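Local coordinates for protein enolase (alpha proteobacterium BAL199, PDB 3UGV) that probably acts as a magnesium-dependent enzyme of the enolase superfamily, related to mandelate racemase and muconate lactonizing enzyme, with a substrate not yet established, at residues Q241-G246 with H267-P272; D260-L265 with L273-N278. One frame throughout, in Å; residues are numbered along the deposited sequence.

Contact 1: Q241-G246 with H267-P272; sequences QIDDLG and HDLKTP. With NI (nickel (II) ion), chain Y; MG (magnesium ion), chain X.
The carboxylate of D243 is held by two successive backbone N-H groups, those of K270 and T271, each meeting a different oxygen at its syn lone pair. K270 N donates to D243 OD2 over 2.8 Å at 166°, and T271 N to D243 OD1 over 2.9 Å. T271 OG1 is a second donor to D243 OD1, also at 2.8 Å, but approaches from 36° above the carboxylate plane. D243 reaches from the type I turn I242-L245 to the loop after helix 259-268 because chi1, -160°, swings CG to the far side from the backbone N. This buried contact thus ties two helix-to-strand connections of the enolase C-terminal barrel domain, and R240 of a neighbouring subunit also bonds D243 O and makes a salt bridge with D244. Beside the polar grip, L269 CD2 packs at 3.6 Å from D243 CG. Replacing D243 by an alanine removes both oxygens, and the K270 and T271 N-H groups would probably lose their acceptor, leaving the loop free to drift from the turn. One water links I242 O to T271 OG1, another D243 OD2 to D268 O. L269 O binds a magnesium ion at 2.0 Å together with R266 O and four waters. H267 NE2 binds nickel at 2.5 Å, an ion shared with H267 of three other subunits. H267 ND1 donates to D268 OD1 nearly in the ring plane.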
loop_
_atom_site.group_PDB
_atom_site.type_symbol
_atom_site.label_atom_id
_atom_site.label_comp_id
_atom_site.label_asym_id
_atom_site.label_seq_id
_atom_site.Cartn_x
_atom_site.Cartn_y
_atom_site.Cartn_z
ATOM N N GLN F 241 -24.023 1.262 -17.457
ATOM C CA GLN F 241 -25.219 0.887 -18.199
ATOM C C GLN F 241 -24.908 -0.161 -19.238
ATOM O O GLN F 241 -25.776 -0.949 -19.585
ATOM C CB GLN F 241 -25.823 2.080 -18.926
ATOM C CG GLN F 241 -26.602 3.043 -18.093
ATOM C CD GLN F 241 -27.192 4.131 -18.966
ATOM O OE1 GLN F 241 -27.698 3.851 -20.054
ATOM N NE2 GLN F 241 -27.098 5.380 -18.513
ATOM N N ILE F 242 -23.681 -0.158 -19.754
ATOM C CA ILE F 242 -23.318 -1.100 -20.810
ATOM C C ILE F 242 -22.450 -2.260 -20.360
ATOM O O ILE F 242 -22.053 -3.104 -21.188
ATOM C CB ILE F 242 -22.601 -0.419 -21.990
ATOM C CG1 ILE F 242 -21.380 0.359 -21.504
ATOM C CG2 ILE F 242 -23.550 0.488 -22.757
ATOM C CD1 ILE F 242 -20.631 1.034 -22.643
ATOM N N ASP F 243 -22.160 -2.318 -19.062
ATOM C CA ASP F 243 -21.222 -3.321 -18.558
ATOM C C ASP F 243 -21.751 -4.745 -18.711
ATOM O O ASP F 243 -20.984 -5.696 -18.685
ATOM C CB ASP F 243 -20.849 -3.048 -17.106
ATOM C CG ASP F 243 -19.551 -3.729 -16.706
ATOM O OD1 ASP F 243 -18.682 -3.890 -17.577
ATOM O OD2 ASP F 243 -19.391 -4.096 -15.527
ATOM N N ASP F 244 -23.060 -4.897 -18.892
ATOM C CA ASP F 244 -23.623 -6.240 -19.076
ATOM C C ASP F 244 -24.074 -6.570 -20.499
ATOM O O ASP F 244 -24.684 -7.611 -20.728
ATOM C CB ASP F 244 -24.766 -6.483 -18.092
ATOM C CG ASP F 244 -24.300 -6.450 -16.651
ATOM O OD1 ASP F 244 -23.097 -6.701 -16.417
ATOM O OD2 ASP F 244 -25.126 -6.173 -15.754
ATOM N N LEU F 245 -23.771 -5.689 -21.449
ATOM C CA LEU F 245 -24.099 -5.932 -22.850
ATOM C C LEU F 245 -23.301 -7.066 -23.482
ATOM O O LEU F 245 -23.689 -7.589 -24.520
ATOM C CB LEU F 245 -23.853 -4.682 -23.684
ATOM C CG LEU F 245 -24.830 -3.514 -23.628
ATOM C CD1 LEU F 245 -24.530 -2.600 -24.802
ATOM C CD2 LEU F 245 -26.272 -4.009 -23.683
ATOM N N GLY F 246 -22.160 -7.417 -22.901
ATOM C CA GLY F 246 -21.295 -8.403 -23.533
ATOM C C GLY F 246 -20.328 -7.819 -24.558
ATOM O O GLY F 246 -19.931 -8.506 -25.491
ATOM N N HIS F 267 -11.945 -0.823 -11.925
ATOM C CA HIS F 267 -12.382 -1.584 -10.773
ATOM C C HIS F 267 -13.868 -1.881 -10.832
ATOM O O HIS F 267 -14.275 -3.027 -10.635
ATOM C CB HIS F 267 -12.057 -0.860 -9.468
ATOM C CG HIS F 267 -12.689 -1.497 -8.271
ATOM N ND1 HIS F 267 -13.947 -1.151 -7.821
ATOM C CD2 HIS F 267 -12.250 -2.481 -7.448
ATOM C CE1 HIS F 267 -14.250 -1.883 -6.762
ATOM N NE2 HIS F 267 -13.236 -2.698 -6.514
ATOM N N ASP F 268 -14.673 -0.853 -11.104
ATOM C CA ASP F 268 -16.126 -1.009 -11.133
ATOM C C ASP F 268 -16.640 -1.849 -12.311
ATOM O O ASP F 268 -17.665 -2.511 -12.203
ATOM C CB ASP F 268 -16.832 0.353 -11.148
ATOM C CG ASP F 268 -16.793 1.056 -9.798
ATOM O OD1 ASP F 268 -16.361 0.428 -8.798
ATOM O OD2 ASP F 268 -17.205 2.236 -9.735
ATOM N N LEU F 269 -15.945 -1.809 -13.438
ATOM C CA LEU F 269 -16.451 -2.479 -14.637
ATOM C C LEU F 269 -15.916 -3.891 -14.704
ATOM O O LEU F 269 -14.722 -4.114 -14.513
ATOM C CB LEU F 269 -15.986 -1.748 -15.901
ATOM C CG LEU F 269 -16.536 -0.349 -16.179
ATOM C CD1 LEU F 269 -15.722 0.306 -17.294
ATOM C CD2 LEU F 269 -18.036 -0.420 -16.542
ATOM N N LYS F 270 -16.789 -4.840 -15.002
ATOM C CA LYS F 270 -16.356 -6.210 -15.272
ATOM C C LYS F 270 -15.786 -6.333 -16.680
ATOM O O LYS F 270 -14.861 -7.101 -16.915
ATOM C CB LYS F 270 -17.521 -7.175 -15.085
ATOM C CG LYS F 270 -17.414 -8.046 -13.866
ATOM C CD LYS F 270 -17.289 -7.247 -12.602
ATOM C CE LYS F 270 -17.324 -8.187 -11.411
ATOM N NZ LYS F 270 -18.493 -9.129 -11.515
ATOM N N THR F 271 -16.345 -5.568 -17.614
ATOM C CA THR F 271 -15.885 -5.557 -19.006
ATOM C C THR F 271 -14.466 -4.973 -19.070
ATOM O O THR F 271 -14.161 -4.029 -18.364
ATOM C CB THR F 271 -16.866 -4.737 -19.884
ATOM O OG1 THR F 271 -18.159 -5.367 -19.868
ATOM C CG2 THR F 271 -16.376 -4.612 -21.319
ATOM N N PRO F 272 -13.586 -5.547 -19.904
ATOM C CA PRO F 272 -12.238 -4.967 -19.976
ATOM C C PRO F 272 -12.252 -3.486 -20.377
ATOM O O PRO F 272 -13.029 -3.067 -21.240
ATOM C CB PRO F 272 -11.550 -5.815 -21.067
ATOM C CG PRO F 272 -12.284 -7.126 -21.049
ATOM C CD PRO F 272 -13.716 -6.754 -20.748
HETATM NI NI NI Y . -13.507 -4.732 -5.103
HETATM MG MG MG X . -12.731 -4.361 -14.271
HETATM O O HOH W 1 -20.202 -5.152 -21.936
HETATM O O HOH W 2 -20.220 -2.019 -13.504
HETATM O O HOH W 3 -12.830 -5.128 -12.360
HETATM O O HOH W 4 -12.977 -6.357 -14.806
HETATM O O HOH W 5 -12.354 -3.734 -16.206
HETATM O O HOH W 6 -10.703 -4.673 -14.138
#

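Contact 2: D260-L265 with L273-N278; sequences DGYAQL and LMIGEN. With MG (magnesium ion), chain B.
Two residues beyond I275, whose methyl lies on the ring of Y262, E277 OE1 binds a magnesium ion at 2.2 Å. D225, E251 and three waters complete six ligands round that metal, and one of the waters also lies 2.8 Å from E277 OE2, so both carboxylate oxygens face the metal shell. Between E277 and the strand, G276 takes a positive phi at which a side chain would press on the carbonyl O of I275.

The contact itself is apolar and buried. I275 CG2 stands 3.8 Å from the centroid of the Y262 ring, 20° off the normal, which is the geometry of a CH-pi contact over one face. The methyl is offset toward the rim, with its shortest approach, 3.6 Å, to Y262 CE1. In I275, chi1 of 67° sets CG1 between the backbone N and the carbonyl carbon and CG2 anti to the carbonyl carbon, and it is CG2 that meets the ring. L273 comes at the same tyrosine differently. Its CD2 lies obliquely to the ring, 3.8 Å from Y262 CD1, and also rests near the main chain, 3.6 Å from Y262 O. The same methyl reaches L265 CB at 4.1 Å, one helical turn on.

M274, between these two, turns its side chain from the helix and packs on W249 and E251 of the adjacent strand, the alternation expected of a strand. L265 also touches M232 and T239 of helix 232-242. The segment axes run at 153°, nearly antiparallel, with 9.9 Å between them. Helix 259-268 thus returns the chain from strand 249-251 to its parallel neighbour 273-275, a beta-alpha-beta unit with a metal-binding glutamate just past the second strand, as in the barrel of the enolase superfamily.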
loop_
_atom_site.group_PDB
_atom_site.type_symbol
_atom_site.label_atom_id
_atom_site.label_comp_id
_atom_site.label_asym_id
_atom_site.label_seq_id
_atom_site.Cartn_x
_atom_site.Cartn_y
_atom_site.Cartn_z
ATOM N N ASP F 260 -6.348 8.392 -12.194
ATOM C CA ASP F 260 -7.143 8.147 -10.990
ATOM C C ASP F 260 -8.546 7.699 -11.385
ATOM O O ASP F 260 -9.078 6.775 -10.793
ATOM C CB ASP F 260 -7.210 9.377 -10.090
ATOM C CG ASP F 260 -5.833 9.844 -9.634
ATOM O OD1 ASP F 260 -5.047 9.035 -9.090
ATOM O OD2 ASP F 260 -5.534 11.030 -9.838
ATOM N N GLY F 261 -9.133 8.351 -12.391
ATOM C CA GLY F 261 -10.465 8.004 -12.873
ATOM C C GLY F 261 -10.488 6.655 -13.572
ATOM O O GLY F 261 -11.397 5.849 -13.375
ATOM N N TYR F 262 -9.473 6.397 -14.391
ATOM C CA TYR F 262 -9.380 5.124 -15.090
ATOM C C TYR F 262 -9.301 3.951 -14.114
ATOM O O TYR F 262 -10.024 2.969 -14.279
ATOM C CB TYR F 262 -8.215 5.135 -16.070
ATOM C CG TYR F 262 -8.591 5.729 -17.411
ATOM C CD1 TYR F 262 -9.699 5.266 -18.103
ATOM C CD2 TYR F 262 -7.847 6.747 -17.980
ATOM C CE1 TYR F 262 -10.060 5.799 -19.330
ATOM C CE2 TYR F 262 -8.198 7.289 -19.204
ATOM C CZ TYR F 262 -9.312 6.808 -19.874
ATOM O OH TYR F 262 -9.665 7.333 -21.102
ATOM N N ALA F 263 -8.459 4.066 -13.081
ATOM C CA ALA F 263 -8.379 3.021 -12.066
ATOM C C ALA F 263 -9.736 2.752 -11.406
ATOM O O ALA F 263 -10.055 1.606 -11.135
ATOM C CB ALA F 263 -7.300 3.337 -10.999
ATOM N N GLN F 264 -10.529 3.795 -11.150
ATOM C CA GLN F 264 -11.859 3.618 -10.546
ATOM C C GLN F 264 -12.813 2.862 -11.472
ATOM O O GLN F 264 -13.529 1.949 -11.046
ATOM C CB GLN F 264 -12.496 4.962 -10.177
ATOM C CG GLN F 264 -11.816 5.696 -9.053
ATOM C CD GLN F 264 -11.879 4.938 -7.742
ATOM O OE1 GLN F 264 -12.962 4.596 -7.267
ATOM N NE2 GLN F 264 -10.714 4.666 -7.150
ATOM N N LEU F 265 -12.818 3.266 -12.737
ATOM C CA LEU F 265 -13.662 2.650 -13.763
ATOM C C LEU F 265 -13.285 1.190 -13.989
ATOM O O LEU F 265 -14.147 0.328 -14.158
ATOM C CB LEU F 265 -13.500 3.415 -15.077
ATOM C CG LEU F 265 -14.102 4.812 -15.068
ATOM C CD1 LEU F 265 -13.774 5.550 -16.346
ATOM C CD2 LEU F 265 -15.617 4.677 -14.868
ATOM N N LEU F 273 -11.389 -2.705 -19.737
ATOM C CA LEU F 273 -11.254 -1.292 -20.038
ATOM C C LEU F 273 -9.986 -1.091 -20.865
ATOM O O LEU F 273 -8.905 -1.538 -20.472
ATOM C CB LEU F 273 -11.168 -0.484 -18.753
ATOM C CG LEU F 273 -10.965 1.020 -18.908
ATOM C CD1 LEU F 273 -12.173 1.631 -19.617
ATOM C CD2 LEU F 273 -10.741 1.657 -17.529
ATOM N N MET F 274 -10.135 -0.422 -22.006
ATOM C CA MET F 274 -9.070 -0.294 -22.989
ATOM C C MET F 274 -8.589 1.146 -23.061
ATOM O O MET F 274 -9.395 2.063 -23.119
ATOM C CB MET F 274 -9.583 -0.726 -24.373
ATOM C CG MET F 274 -8.678 -0.346 -25.515
ATOM S SD MET F 274 -7.086 -1.238 -25.559
ATOM C CE MET F 274 -7.542 -2.773 -26.354
ATOM N N ILE F 275 -7.276 1.343 -23.044
ATOM C CA ILE F 275 -6.697 2.653 -23.316
ATOM C C ILE F 275 -5.343 2.436 -23.958
ATOM O O ILE F 275 -4.922 1.294 -24.172
ATOM C CB ILE F 275 -6.483 3.520 -22.035
ATOM C CG1 ILE F 275 -5.410 2.903 -21.145
ATOM C CG2 ILE F 275 -7.794 3.723 -21.278
ATOM C CD1 ILE F 275 -5.125 3.720 -19.869
ATOM N N GLY F 276 -4.649 3.520 -24.268
ATOM C CA GLY F 276 -3.299 3.373 -24.773
ATOM C C GLY F 276 -2.979 4.133 -26.037
ATOM O O GLY F 276 -1.817 4.455 -26.267
ATOM N N GLU F 277 -3.979 4.444 -26.857
ATOM C CA GLU F 277 -3.659 5.114 -28.108
ATOM C C GLU F 277 -2.988 6.461 -27.864
ATOM O O GLU F 277 -2.417 7.026 -28.773
ATOM C CB GLU F 277 -4.881 5.285 -28.999
ATOM C CG GLU F 277 -5.878 6.318 -28.524
ATOM C CD GLU F 277 -7.159 6.236 -29.330
ATOM O OE1 GLU F 277 -7.847 5.194 -29.224
ATOM O OE2 GLU F 277 -7.462 7.186 -30.089
ATOM N N ASN F 278 -3.054 6.962 -26.637
ATOM C CA ASN F 278 -2.441 8.249 -26.289
ATOM C C ASN F 278 -1.214 8.152 -25.381
ATOM O O ASN F 278 -0.763 9.166 -24.848
ATOM C CB ASN F 278 -3.465 9.170 -25.644
ATOM C CG ASN F 278 -4.382 9.827 -26.665
ATOM O OD1 ASN F 278 -3.985 10.759 -27.374
ATOM N ND2 ASN F 278 -5.616 9.347 -26.739
HETATM MG MG MG B . -9.877 4.827 -29.982
HETATM O O HOH W 7 -10.065 6.689 -30.903
HETATM O O HOH W 8 -9.462 4.244 -31.958
HETATM O O HOH W 9 -10.229 5.894 -28.190
#

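How the contacts relate
Helix 259-268 serves both contacts, whose centres are 13 Å apart: contact 2 packs its body against strand 273-275, whereas contact 1 fixes the loop that leaves its C-terminal end. Because 267-272 runs straight into L273, the loop tied to the 241-246 turn also delivers the strand that leads to E277. Along the chain the segments alternate, 260-265 falling between the two segments of contact 1. The magnesium ions of chains X and B lie 18.4 Å apart; the first, in contact 1, is thus distinct from the site of D225, E251 and E277, probably the active site. The nickel, 26.9 Å from that second magnesium, marks instead where H267 meets neighbouring subunits; both contacts touch the same third subunit.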